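PDB 2VBF: branched-chain alpha-ketoacid decarboxylase from Lactococcus lactis, which probably decarboxylates branched-chain and aromatic alpha-keto acids to aldehydes with the help of thiamine diphosphate and one magnesium ion per subunit. Local coordinates for residues A107-E112 against G420-G425; T261-G265 against V304-S310; N478-Y482 against Y495-M500; L377-W383 against L549-P555. One frame throughout, in Å; residues are numbered along the deposited sequence.

In the fold
Along the chain, contact 2 is nested inside the loop closed by contact 1, and contact 3 inside that closed by contact 4. Contact 1 ties helix 97-111 of the N-terminal cofactor-binding domain to the loop after strand 417-419 of the C-terminal one. Contact 2 joins loops of the central domain and touches contact 1, F264 packing on P422, with centres about 11 Å apart. Contacts 3 and 4, centres about 15 Å apart, meet at the ends of the neighbouring strands 473-478 and 542-548 of one parallel sheet. Contacts 1 and 3, about 24 Å apart between centres, hold thiamine diphosphate at its aminopyrimidine and diphosphate ends, so two loops of the C-terminal domain grip the cofactor.

Contact 1. Residues A107-E112 against G420-G425; sequences AGSYAE and GQPLWG. With TPP (thiamine diphosphate), chain F.
Where the N-terminal and C-terminal cofactor-binding domains meet, the end of helix 97-111 and E112 pack against the loop 420-425, with G108 lying on the indole of W424. The evidence for a CH-pi contact is direct: G108 CA stands 3.5 Å from the centroid of the five-membered ring of W424 and 25° off its normal. Beyond it, A107 CB meets the benzo part of the indole, 3.6 Å from W424 CZ2. The ring is carried back over the helix because W424 CG lies opposite its own backbone N (chi1 -167°). E112 supplies the polar grip. Its OE2 accepts from W424 N at 3.0 Å through the anti lone pair, with 161° at the hydrogen, and more weakly from L423 N at 2.9 Å. The other oxygen, OE1, forms a salt bridge with R84, which also binds G420 O. Water 1 links G108 O, weakly, with Q421 NE2, Q421 OE1 being held by S426 N. At the end of the loop, G425 O receives the 4'-amino group of thiamine diphosphate, N4', at 2.7 Å. One buried carboxylate thus holds the turn leading to that carbonyl, and the R84 partnership would be expected to favour its ionised form.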
# COMPACT_ATOMS: atom_id res chain seq x y z
N ALA A 107 4.79 9.14 3.43
CA ALA A 107 6.15 9.45 3.01
C ALA A 107 6.15 10.51 1.90
O ALA A 107 6.95 11.44 1.92
CB ALA A 107 6.86 8.17 2.53
N GLY A 108 5.23 10.38 0.94
CA GLY A 108 5.09 11.41 -0.11
C GLY A 108 4.68 12.77 0.42
O GLY A 108 5.14 13.82 -0.06
N SER A 109 3.79 12.77 1.40
CA SER A 109 3.39 14.00 2.07
C SER A 109 4.59 14.60 2.82
O SER A 109 4.71 15.82 2.89
CB SER A 109 2.22 13.73 3.01
OG SER A 109 1.08 13.31 2.28
N TYR A 110 5.46 13.76 3.36
CA TYR A 110 6.67 14.27 4.02
C TYR A 110 7.65 14.84 2.98
O TYR A 110 8.16 15.96 3.13
CB TYR A 110 7.36 13.18 4.86
CG TYR A 110 8.43 13.75 5.75
CD1 TYR A 110 8.13 14.20 7.02
CD2 TYR A 110 9.74 13.90 5.29
CE1 TYR A 110 9.10 14.77 7.84
CE2 TYR A 110 10.73 14.46 6.11
CZ TYR A 110 10.40 14.88 7.37
OH TYR A 110 11.38 15.44 8.18
N ALA A 111 7.90 14.07 1.93
CA ALA A 111 8.82 14.50 0.88
C ALA A 111 8.42 15.85 0.26
O ALA A 111 9.25 16.74 0.11
CB ALA A 111 8.94 13.41 -0.20
N GLU A 112 7.14 15.99 -0.10
CA GLU A 112 6.67 17.20 -0.78
C GLU A 112 6.01 18.18 0.20
O GLU A 112 5.45 19.19 -0.21
CB GLU A 112 5.77 16.83 -1.96
CG GLU A 112 6.54 15.87 -2.92
CD GLU A 112 6.10 15.91 -4.37
OE1 GLU A 112 5.17 16.67 -4.72
OE2 GLU A 112 6.70 15.14 -5.16
N GLY A 420 1.06 17.85 -9.16
CA GLY A 420 1.97 16.83 -9.64
C GLY A 420 2.94 16.51 -8.51
O GLY A 420 3.12 17.30 -7.59
N GLN A 421 3.57 15.34 -8.58
CA GLN A 421 4.37 14.82 -7.47
C GLN A 421 5.75 14.41 -7.98
O GLN A 421 6.12 13.24 -7.92
CB GLN A 421 3.64 13.64 -6.84
CG GLN A 421 4.11 13.23 -5.45
CD GLN A 421 3.56 11.89 -5.02
OE1 GLN A 421 3.49 10.94 -5.83
NE2 GLN A 421 3.16 11.78 -3.76
N PRO A 422 6.53 15.37 -8.50
CA PRO A 422 7.80 15.01 -9.16
C PRO A 422 8.94 14.53 -8.27
O PRO A 422 9.86 13.87 -8.77
CB PRO A 422 8.20 16.30 -9.86
CG PRO A 422 7.57 17.39 -9.06
CD PRO A 422 6.29 16.82 -8.55
N LEU A 423 8.93 14.90 -6.99
CA LEU A 423 9.97 14.42 -6.06
C LEU A 423 9.66 12.98 -5.61
O LEU A 423 10.45 12.06 -5.83
CB LEU A 423 10.11 15.34 -4.84
CG LEU A 423 11.01 14.79 -3.73
CD1 LEU A 423 12.43 14.44 -4.27
CD2 LEU A 423 11.10 15.77 -2.55
N TRP A 424 8.52 12.78 -4.96
CA TRP A 424 8.21 11.45 -4.46
C TRP A 424 7.88 10.52 -5.63
O TRP A 424 8.42 9.42 -5.72
CB TRP A 424 7.12 11.47 -3.39
CG TRP A 424 7.01 10.16 -2.65
CD1 TRP A 424 5.88 9.39 -2.53
CD2 TRP A 424 8.05 9.46 -1.94
NE1 TRP A 424 6.15 8.26 -1.78
CE2 TRP A 424 7.48 8.28 -1.41
CE3 TRP A 424 9.40 9.73 -1.69
CZ2 TRP A 424 8.22 7.36 -0.66
CZ3 TRP A 424 10.13 8.83 -0.94
CH2 TRP A 424 9.55 7.66 -0.45
N GLY A 425 7.04 10.99 -6.55
CA GLY A 425 6.80 10.30 -7.81
C GLY A 425 6.20 8.91 -7.73
O GLY A 425 6.65 7.99 -8.43
N1' TPP F . 5.88 2.10 -8.59
C2' TPP F . 5.48 3.23 -7.94
CM2 TPP F . 4.60 3.11 -6.73
N3' TPP F . 5.91 4.46 -8.39
C4' TPP F . 6.74 4.55 -9.49
N4' TPP F . 7.14 5.74 -9.87
C5' TPP F . 7.13 3.40 -10.18
C6' TPP F . 6.70 2.16 -9.72
C7' TPP F . 8.01 3.47 -11.41
N3 TPP F . 7.33 4.10 -12.54
C2 TPP F . 7.42 5.42 -12.93
S1 TPP F . 6.56 5.84 -14.23
C5 TPP F . 6.05 4.31 -14.39
C4 TPP F . 6.53 3.43 -13.42
CM4 TPP F . 6.21 1.96 -13.34
C6 TPP F . 5.15 3.98 -15.56
C7 TPP F . 3.84 4.75 -15.59
O7 TPP F . 3.14 4.29 -16.72
PA TPP F . 1.78 4.97 -17.20
O1A TPP F . 0.92 5.38 -16.02
O2A TPP F . 1.07 3.98 -18.11
O3A TPP F . 2.29 6.32 -17.92
PB TPP F . 2.72 6.52 -19.48
O1B TPP F . 4.15 6.98 -19.45
O2B TPP F . 1.84 7.62 -19.99
O3B TPP F . 2.53 5.24 -20.25
O HOH W 1 2.98 14.20 -2.05

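Contact 2. Residues T261-G265 against V304-S310; sequences TLNFG and VKLTDSS
L262 enters the loop 304-310 with one methyl: CD1 touches V304 CG1 at 3.7 Å and L306 CD2 at 3.9 Å, and also approaches K305 O. Its other methyl, CD2, lies against S310 O. Next along the chain, N263 makes the direct polar link, ND2 donating to S309 O at 3.0 Å. That bond is nearly straight, 170° at the hydrogen, and its acceptor sits almost in the amide plane, although the donor is tilted 28° from the carbonyl plane of S309. A chi1 of -177° swings the F264 ring away from its own N and alongside K305, pointing the same way; K305 O meets the ring edge near its plane, 3.5 Å from F264 CD2, while T307 CG2 approaches obliquely.

In the second shell, S310 OG donates to T307 OG1 at 2.7 Å, tying together two side chains that border L262 and F264. Water 2 joins N263 N to S310 O, and water 3 joins F264 O to K305 N. Farther out, H237 stacks on the F264 ring, and D308 OD2 binds H135 of the second subunit. Both loops follow C-terminal ends of strands, 259-261 and 298-302, in the central-domain sheet. Across this contact the N263 amide is fixed through its NH2 alone, its OD1 buried against S310 CB without a polar partner in the model, so waters and packing share the joining of the loops.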
# COMPACT_ATOMS: atom_id res chain seq x y z
N THR A 261 8.50 29.12 -11.99
CA THR A 261 8.50 28.02 -11.03
C THR A 261 9.16 26.82 -11.68
O THR A 261 9.27 26.73 -12.91
CB THR A 261 7.07 27.63 -10.54
OG1 THR A 261 6.40 26.88 -11.56
CG2 THR A 261 6.24 28.86 -10.18
N LEU A 262 9.60 25.88 -10.85
CA LEU A 262 9.95 24.55 -11.35
C LEU A 262 8.65 23.80 -11.59
O LEU A 262 7.56 24.28 -11.24
CB LEU A 262 10.81 23.80 -10.32
CG LEU A 262 12.05 24.50 -9.76
CD1 LEU A 262 12.80 23.53 -8.86
CD2 LEU A 262 12.95 25.01 -10.86
N ASN A 263 8.73 22.59 -12.15
CA ASN A 263 7.54 21.74 -12.21
C ASN A 263 7.19 21.15 -10.82
O ASN A 263 6.09 20.64 -10.63
CB ASN A 263 7.67 20.68 -13.31
CG ASN A 263 8.80 19.69 -13.06
OD1 ASN A 263 9.11 19.34 -11.92
ND2 ASN A 263 9.41 19.22 -14.15
N PHE A 264 8.14 21.24 -9.89
CA PHE A 264 7.96 20.87 -8.47
C PHE A 264 7.58 22.18 -7.78
O PHE A 264 8.42 23.02 -7.51
CB PHE A 264 9.28 20.33 -7.92
CG PHE A 264 9.24 19.84 -6.48
CD1 PHE A 264 8.07 19.43 -5.85
CD2 PHE A 264 10.44 19.72 -5.79
CE1 PHE A 264 8.10 18.93 -4.53
CE2 PHE A 264 10.49 19.23 -4.48
CZ PHE A 264 9.32 18.85 -3.85
N GLY A 265 6.28 22.33 -7.55
CA GLY A 265 5.71 23.59 -7.11
C GLY A 265 4.99 24.35 -8.21
O GLY A 265 4.69 25.53 -8.02
N VAL A 304 11.77 26.64 -2.79
CA VAL A 304 12.19 25.80 -3.91
C VAL A 304 13.13 24.67 -3.48
O VAL A 304 14.00 24.88 -2.63
CB VAL A 304 12.90 26.66 -4.96
CG1 VAL A 304 13.52 25.80 -6.06
CG2 VAL A 304 11.93 27.69 -5.54
N LYS A 305 12.97 23.49 -4.06
CA LYS A 305 13.99 22.45 -3.94
C LYS A 305 14.31 21.93 -5.32
O LYS A 305 13.41 21.58 -6.08
CB LYS A 305 13.58 21.31 -3.00
CG LYS A 305 13.50 21.73 -1.53
CD LYS A 305 13.33 20.54 -0.60
CE LYS A 305 13.34 20.96 0.86
NZ LYS A 305 13.16 19.81 1.80
N LEU A 306 15.61 21.87 -5.61
CA LEU A 306 16.11 21.47 -6.91
C LEU A 306 16.32 19.95 -6.95
O LEU A 306 17.24 19.43 -6.32
CB LEU A 306 17.42 22.20 -7.20
CG LEU A 306 17.26 23.73 -7.18
CD1 LEU A 306 18.61 24.46 -6.90
CD2 LEU A 306 16.61 24.19 -8.49
N THR A 307 15.46 19.26 -7.69
CA THR A 307 15.47 17.79 -7.75
C THR A 307 15.73 17.33 -9.19
O THR A 307 15.65 18.13 -10.13
CB THR A 307 14.13 17.16 -7.24
OG1 THR A 307 13.09 17.31 -8.22
CG2 THR A 307 13.69 17.81 -5.89
N ASP A 308 16.02 16.04 -9.40
CA ASP A 308 16.34 15.58 -10.77
C ASP A 308 15.25 15.91 -11.80
O ASP A 308 15.53 16.50 -12.85
CB ASP A 308 16.77 14.09 -10.84
CG ASP A 308 15.71 13.10 -10.36
OD1 ASP A 308 14.71 13.50 -9.72
OD2 ASP A 308 15.91 11.88 -10.62
N SER A 309 14.00 15.60 -11.48
CA SER A 309 12.89 15.75 -12.44
C SER A 309 12.46 17.20 -12.68
O SER A 309 11.76 17.48 -13.66
CB SER A 309 11.67 14.93 -11.98
OG SER A 309 12.01 13.57 -11.79
N SER A 310 12.86 18.10 -11.79
CA SER A 310 12.49 19.52 -11.83
C SER A 310 13.65 20.43 -12.25
O SER A 310 13.50 21.66 -12.26
CB SER A 310 11.95 19.97 -10.47
OG SER A 310 12.89 19.77 -9.43
O HOH W 2 11.08 22.15 -13.52
O HOH W 3 10.21 23.38 -5.28

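Contact 3. Residues N478-Y482 against Y495-M500; sequences NNDGY and YNDIPM. With MG (magnesium ion), chain E; TPP (thiamine diphosphate), chain F.
The backbones meet where Y482 N donates to N496 O at 3.0 Å, in the carbonyl plane and with 168° at the hydrogen, while G481 CA passes the same oxygen in a CA-H...O contact. I498 CG2 lies over one face of the Y482 ring, 3.9 Å from its centroid and 24° off the normal. The thiazolium methyl of thiamine diphosphate, CM4, covers the opposite face, and N496, whose ND2 is hydrogen-bonded to G490 O, sets OD1 at the ring edge, in plane. Farther along, the extended M500 chain bends only at the thioether (chi3 -72°), bringing CE 3.2 Å from D480 OD1, while SD weakly accepts from N478 ND2 at 3.6 Å. N478 ND2 has a stronger partner in E546, while N478 OD1 takes D480 N in an Asx turn. Water 4 lies 2.8 Å from both D480 OD1 and I498 O, and D480 OD2 pairs with K551. The turn so fixed presents its magnesium ligands, N479 OD1 at 2.1 Å and G481 O at 2.0 Å. D452, water 6 and two diphosphate oxygens, O2A and O3B, complete six ligands; N479 ND2 also binds O3B. With D452 and G453 of the GDG element earlier in the chain, N478-N479 is the NN end of the GDG...NN motif by which thiamine diphosphate enzymes hold metal and diphosphate.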
# COMPACT_ATOMS: atom_id res chain seq x y z
N ASN A 478 -4.50 5.51 -22.44
CA ASN A 478 -4.26 4.13 -22.79
C ASN A 478 -3.24 4.09 -23.93
O ASN A 478 -3.60 4.29 -25.10
CB ASN A 478 -5.57 3.44 -23.18
CG ASN A 478 -5.35 2.02 -23.66
OD1 ASN A 478 -4.21 1.57 -23.81
ND2 ASN A 478 -6.44 1.32 -23.92
N ASN A 479 -1.98 3.85 -23.58
CA ASN A 479 -0.92 3.64 -24.57
C ASN A 479 -0.30 2.24 -24.43
O ASN A 479 0.87 2.03 -24.77
CB ASN A 479 0.14 4.74 -24.53
CG ASN A 479 0.68 4.96 -23.15
OD1 ASN A 479 0.51 4.10 -22.29
ND2 ASN A 479 1.30 6.10 -22.91
N ASP A 480 -1.10 1.29 -23.96
CA ASP A 480 -0.72 -0.11 -23.92
C ASP A 480 0.56 -0.33 -23.10
O ASP A 480 1.47 -1.04 -23.54
CB ASP A 480 -0.56 -0.63 -25.36
CG ASP A 480 -0.49 -2.15 -25.45
OD1 ASP A 480 -1.03 -2.85 -24.55
OD2 ASP A 480 0.12 -2.62 -26.44
N GLY A 481 0.59 0.23 -21.89
CA GLY A 481 1.69 0.01 -20.93
C GLY A 481 2.44 1.24 -20.43
O GLY A 481 1.91 2.36 -20.45
N TYR A 482 3.69 1.02 -20.01
CA TYR A 482 4.48 2.02 -19.29
C TYR A 482 5.40 2.76 -20.25
O TYR A 482 6.58 2.42 -20.40
CB TYR A 482 5.35 1.39 -18.19
CG TYR A 482 4.69 0.57 -17.09
CD1 TYR A 482 3.49 0.94 -16.49
CD2 TYR A 482 5.32 -0.58 -16.61
CE1 TYR A 482 2.95 0.20 -15.44
CE2 TYR A 482 4.78 -1.33 -15.57
CZ TYR A 482 3.59 -0.95 -14.99
OH TYR A 482 3.04 -1.69 -13.96
N TYR A 495 8.26 -6.53 -19.40
CA TYR A 495 7.91 -5.94 -18.12
C TYR A 495 7.29 -4.55 -18.25
O TYR A 495 6.75 -4.03 -17.27
CB TYR A 495 9.11 -5.92 -17.15
CG TYR A 495 10.36 -5.26 -17.67
CD1 TYR A 495 10.45 -3.88 -17.84
CD2 TYR A 495 11.48 -6.03 -17.97
CE1 TYR A 495 11.61 -3.28 -18.31
CE2 TYR A 495 12.65 -5.45 -18.41
CZ TYR A 495 12.72 -4.07 -18.59
OH TYR A 495 13.89 -3.49 -19.05
N ASN A 496 7.37 -3.94 -19.44
CA ASN A 496 6.75 -2.63 -19.67
C ASN A 496 5.33 -2.77 -20.21
O ASN A 496 4.61 -1.77 -20.36
CB ASN A 496 7.64 -1.76 -20.57
CG ASN A 496 8.80 -1.14 -19.80
OD1 ASN A 496 8.67 -0.88 -18.59
ND2 ASN A 496 9.92 -0.90 -20.47
N ASP A 497 4.94 -4.01 -20.47
CA ASP A 497 3.56 -4.34 -20.82
C ASP A 497 2.71 -4.54 -19.56
O ASP A 497 3.21 -5.03 -18.54
CB ASP A 497 3.51 -5.62 -21.66
CG ASP A 497 4.13 -5.46 -23.03
OD1 ASP A 497 3.85 -4.44 -23.70
OD2 ASP A 497 4.85 -6.38 -23.46
N ILE A 498 1.44 -4.18 -19.65
CA ILE A 498 0.45 -4.44 -18.61
C ILE A 498 -0.80 -5.09 -19.21
O ILE A 498 -1.05 -4.95 -20.42
CB ILE A 498 0.03 -3.15 -17.87
CG1 ILE A 498 -0.76 -2.21 -18.80
CG2 ILE A 498 1.27 -2.46 -17.30
CD1 ILE A 498 -1.02 -0.80 -18.23
N PRO A 499 -1.59 -5.79 -18.40
CA PRO A 499 -2.86 -6.32 -18.91
C PRO A 499 -3.78 -5.17 -19.35
O PRO A 499 -3.93 -4.20 -18.61
CB PRO A 499 -3.43 -7.09 -17.71
CG PRO A 499 -2.26 -7.32 -16.81
CD PRO A 499 -1.40 -6.14 -16.98
N MET A 500 -4.35 -5.22 -20.56
CA MET A 500 -5.20 -4.12 -20.99
C MET A 500 -6.63 -4.31 -20.49
O MET A 500 -7.34 -5.25 -20.87
CB MET A 500 -5.20 -3.88 -22.51
CG MET A 500 -5.86 -2.51 -22.91
SD MET A 500 -5.85 -2.18 -24.67
CE MET A 500 -4.10 -1.84 -24.88
MG MG E . 0.76 4.04 -20.17
N1' TPP F . 5.88 2.10 -8.59
C2' TPP F . 5.48 3.23 -7.94
CM2 TPP F . 4.60 3.11 -6.73
N3' TPP F . 5.91 4.46 -8.39
C4' TPP F . 6.74 4.55 -9.49
N4' TPP F . 7.14 5.74 -9.87
C5' TPP F . 7.13 3.40 -10.18
C6' TPP F . 6.70 2.16 -9.72
C7' TPP F . 8.01 3.47 -11.41
N3 TPP F . 7.33 4.10 -12.54
C2 TPP F . 7.42 5.42 -12.93
S1 TPP F . 6.56 5.84 -14.23
C5 TPP F . 6.05 4.31 -14.39
C4 TPP F . 6.53 3.43 -13.42
CM4 TPP F . 6.21 1.96 -13.34
C6 TPP F . 5.15 3.98 -15.56
C7 TPP F . 3.84 4.75 -15.59
O7 TPP F . 3.14 4.29 -16.72
PA TPP F . 1.78 4.97 -17.20
O1A TPP F . 0.92 5.38 -16.02
O2A TPP F . 1.07 3.98 -18.11
O3A TPP F . 2.29 6.32 -17.92
PB TPP F . 2.72 6.52 -19.48
O1B TPP F . 4.15 6.98 -19.45
O2B TPP F . 1.84 7.62 -19.99
O3B TPP F . 2.53 5.24 -20.25
O HOH W 4 -2.05 -2.76 -21.92
O HOH W 5 1.02 -3.84 -22.69
O HOH W 6 -0.29 5.88 -20.07

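Contact 4. Residues L377-W383 against L549-P555; sequences LSQDRLW and LEKEDAP
Hydrogen bonding centres on D553, whose OD2 accepts from Q379 N at 2.7 Å, with 151° at the hydrogen. The donor comes from the syn side, 26° out of the carboxylate plane. With CG trans to its amide nitrogen (chi1 -171°), D553 directs the carboxylate to the start of helix 379-389, where S378 holds the N-cap position. A negative group there would be favoured by the helix dipole. Within the helix, W383 NE1 donates to Q379 OE1 at 3.0 Å.

Water extends this network. Water 7 gives one hydrogen to D553 OD2 at 2.8 Å and the other to L377 O, and accepts from E550 N. Water 9 links D553 OD1 to D380 N, a second amide of the helix start. Water 8 accepts from Q379 NE2 and donates to E550 O and D553 O, and water 10 bridges D380 OD2 and A554 O; D380 also forms a salt bridge with K556.

The loop receiving the helix follows strand 542-548 of the C-terminal parallel sheet and turns in a type I beta turn, E550 to D553, before helix 556-568. T402, which binds the cofactor, is a further, weak partner of Q379 NE2.

Van der Waals packing flanks the hydrogen bonds. L549 CD2 lies 3.6 Å from S378 C and equally close to Q379 N, and P555 runs alongside Q379, its CD 3.6 Å from Q379 OE1. The apolar pairs are looser: L377 CB meets L549 CG at 4.2 Å, and W383 CD1 rests 4.1 Å from P555 CB.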
# COMPACT_ATOMS: atom_id res chain seq x y z
N LEU A 377 -4.86 11.01 -32.30
CA LEU A 377 -4.24 11.76 -31.21
C LEU A 377 -2.76 11.45 -31.08
O LEU A 377 -2.35 10.29 -31.10
CB LEU A 377 -4.90 11.43 -29.88
CG LEU A 377 -5.94 12.39 -29.33
CD1 LEU A 377 -6.41 11.83 -27.97
CD2 LEU A 377 -5.40 13.81 -29.18
N SER A 378 -1.97 12.50 -30.92
CA SER A 378 -0.55 12.39 -30.62
C SER A 378 -0.29 13.16 -29.33
O SER A 378 -1.04 14.08 -28.97
CB SER A 378 0.30 12.96 -31.76
OG SER A 378 0.11 14.35 -31.88
N GLN A 379 0.80 12.80 -28.65
CA GLN A 379 1.11 13.40 -27.36
C GLN A 379 1.30 14.92 -27.45
O GLN A 379 0.66 15.66 -26.72
CB GLN A 379 2.36 12.75 -26.75
CG GLN A 379 2.12 11.35 -26.22
CD GLN A 379 1.58 11.33 -24.80
OE1 GLN A 379 1.53 12.37 -24.13
NE2 GLN A 379 1.17 10.15 -24.33
N ASP A 380 2.16 15.38 -28.35
CA ASP A 380 2.42 16.82 -28.45
C ASP A 380 1.16 17.64 -28.73
O ASP A 380 0.93 18.67 -28.10
CB ASP A 380 3.51 17.10 -29.48
CG ASP A 380 4.88 16.61 -29.03
OD1 ASP A 380 5.14 16.57 -27.81
OD2 ASP A 380 5.70 16.25 -29.90
N ARG A 381 0.33 17.16 -29.66
CA ARG A 381 -0.95 17.81 -29.96
C ARG A 381 -1.94 17.74 -28.81
O ARG A 381 -2.71 18.68 -28.59
CB ARG A 381 -1.57 17.21 -31.24
CG ARG A 381 -0.73 17.44 -32.49
CD ARG A 381 -0.89 18.86 -33.03
NE ARG A 381 -2.24 19.08 -33.55
CZ ARG A 381 -2.68 20.24 -34.02
NH1 ARG A 381 -1.90 21.32 -34.00
NH2 ARG A 381 -3.92 20.33 -34.48
N LEU A 382 -1.94 16.62 -28.08
CA LEU A 382 -2.81 16.47 -26.92
C LEU A 382 -2.58 17.61 -25.93
O LEU A 382 -3.54 18.24 -25.48
CB LEU A 382 -2.57 15.13 -26.21
CG LEU A 382 -3.26 14.91 -24.86
CD1 LEU A 382 -4.78 15.04 -24.93
CD2 LEU A 382 -2.90 13.54 -24.28
N TRP A 383 -1.32 17.89 -25.60
CA TRP A 383 -1.04 18.89 -24.55
C TRP A 383 -1.29 20.31 -25.06
O TRP A 383 -1.68 21.18 -24.29
CB TRP A 383 0.34 18.70 -23.91
CG TRP A 383 0.46 17.31 -23.42
CD1 TRP A 383 1.29 16.35 -23.90
CD2 TRP A 383 -0.37 16.66 -22.45
NE1 TRP A 383 1.06 15.15 -23.26
CE2 TRP A 383 0.04 15.32 -22.37
CE3 TRP A 383 -1.42 17.10 -21.62
CZ2 TRP A 383 -0.54 14.41 -21.49
CZ3 TRP A 383 -2.01 16.19 -20.75
CH2 TRP A 383 -1.56 14.86 -20.69
N LEU A 549 -3.53 6.30 -27.37
CA LEU A 549 -2.30 6.82 -27.95
C LEU A 549 -1.30 5.69 -28.14
O LEU A 549 -1.40 4.64 -27.50
CB LEU A 549 -1.72 7.92 -27.06
CG LEU A 549 -2.46 9.26 -27.19
CD1 LEU A 549 -3.47 9.46 -26.06
CD2 LEU A 549 -1.49 10.43 -27.27
N GLU A 550 -0.34 5.89 -29.04
CA GLU A 550 0.64 4.85 -29.36
C GLU A 550 1.66 4.70 -28.24
O GLU A 550 2.07 5.68 -27.63
CB GLU A 550 1.34 5.15 -30.68
CG GLU A 550 0.41 5.24 -31.89
CD GLU A 550 -0.31 3.93 -32.18
OE1 GLU A 550 0.28 2.85 -31.95
OE2 GLU A 550 -1.47 3.98 -32.66
N LYS A 551 2.08 3.46 -27.98
CA LYS A 551 3.06 3.20 -26.93
C LYS A 551 4.41 3.89 -27.17
O LYS A 551 5.11 4.23 -26.22
CB LYS A 551 3.24 1.70 -26.74
CG LYS A 551 3.96 0.96 -27.84
CD LYS A 551 4.18 -0.51 -27.46
CE LYS A 551 2.86 -1.23 -27.26
NZ LYS A 551 3.03 -2.67 -26.99
N GLU A 552 4.75 4.10 -28.44
CA GLU A 552 6.03 4.71 -28.83
C GLU A 552 6.00 6.23 -28.74
O GLU A 552 7.04 6.88 -28.87
CB GLU A 552 6.40 4.33 -30.26
CG GLU A 552 6.53 2.83 -30.48
CD GLU A 552 5.23 2.13 -30.86
OE1 GLU A 552 4.16 2.78 -30.93
OE2 GLU A 552 5.30 0.90 -31.10
N ASP A 553 4.82 6.80 -28.54
CA ASP A 553 4.63 8.25 -28.55
C ASP A 553 4.87 8.84 -27.16
O ASP A 553 4.25 8.44 -26.18
CB ASP A 553 3.22 8.56 -29.03
CG ASP A 553 2.97 10.04 -29.29
OD1 ASP A 553 3.93 10.84 -29.33
OD2 ASP A 553 1.78 10.38 -29.43
N ALA A 554 5.77 9.80 -27.09
CA ALA A 554 6.06 10.53 -25.84
C ALA A 554 6.17 12.02 -26.14
O ALA A 554 6.67 12.40 -27.19
CB ALA A 554 7.34 10.02 -25.24
N PRO A 555 5.71 12.87 -25.21
CA PRO A 555 5.83 14.32 -25.41
C PRO A 555 7.29 14.73 -25.49
O PRO A 555 8.15 14.08 -24.90
CB PRO A 555 5.15 14.91 -24.17
CG PRO A 555 5.25 13.86 -23.15
CD PRO A 555 5.12 12.56 -23.89
O HOH W 7 0.02 8.45 -30.36
O HOH W 8 1.87 7.51 -25.56
O HOH W 9 3.62 13.52 -30.08
O HOH W 10 7.18 14.11 -29.20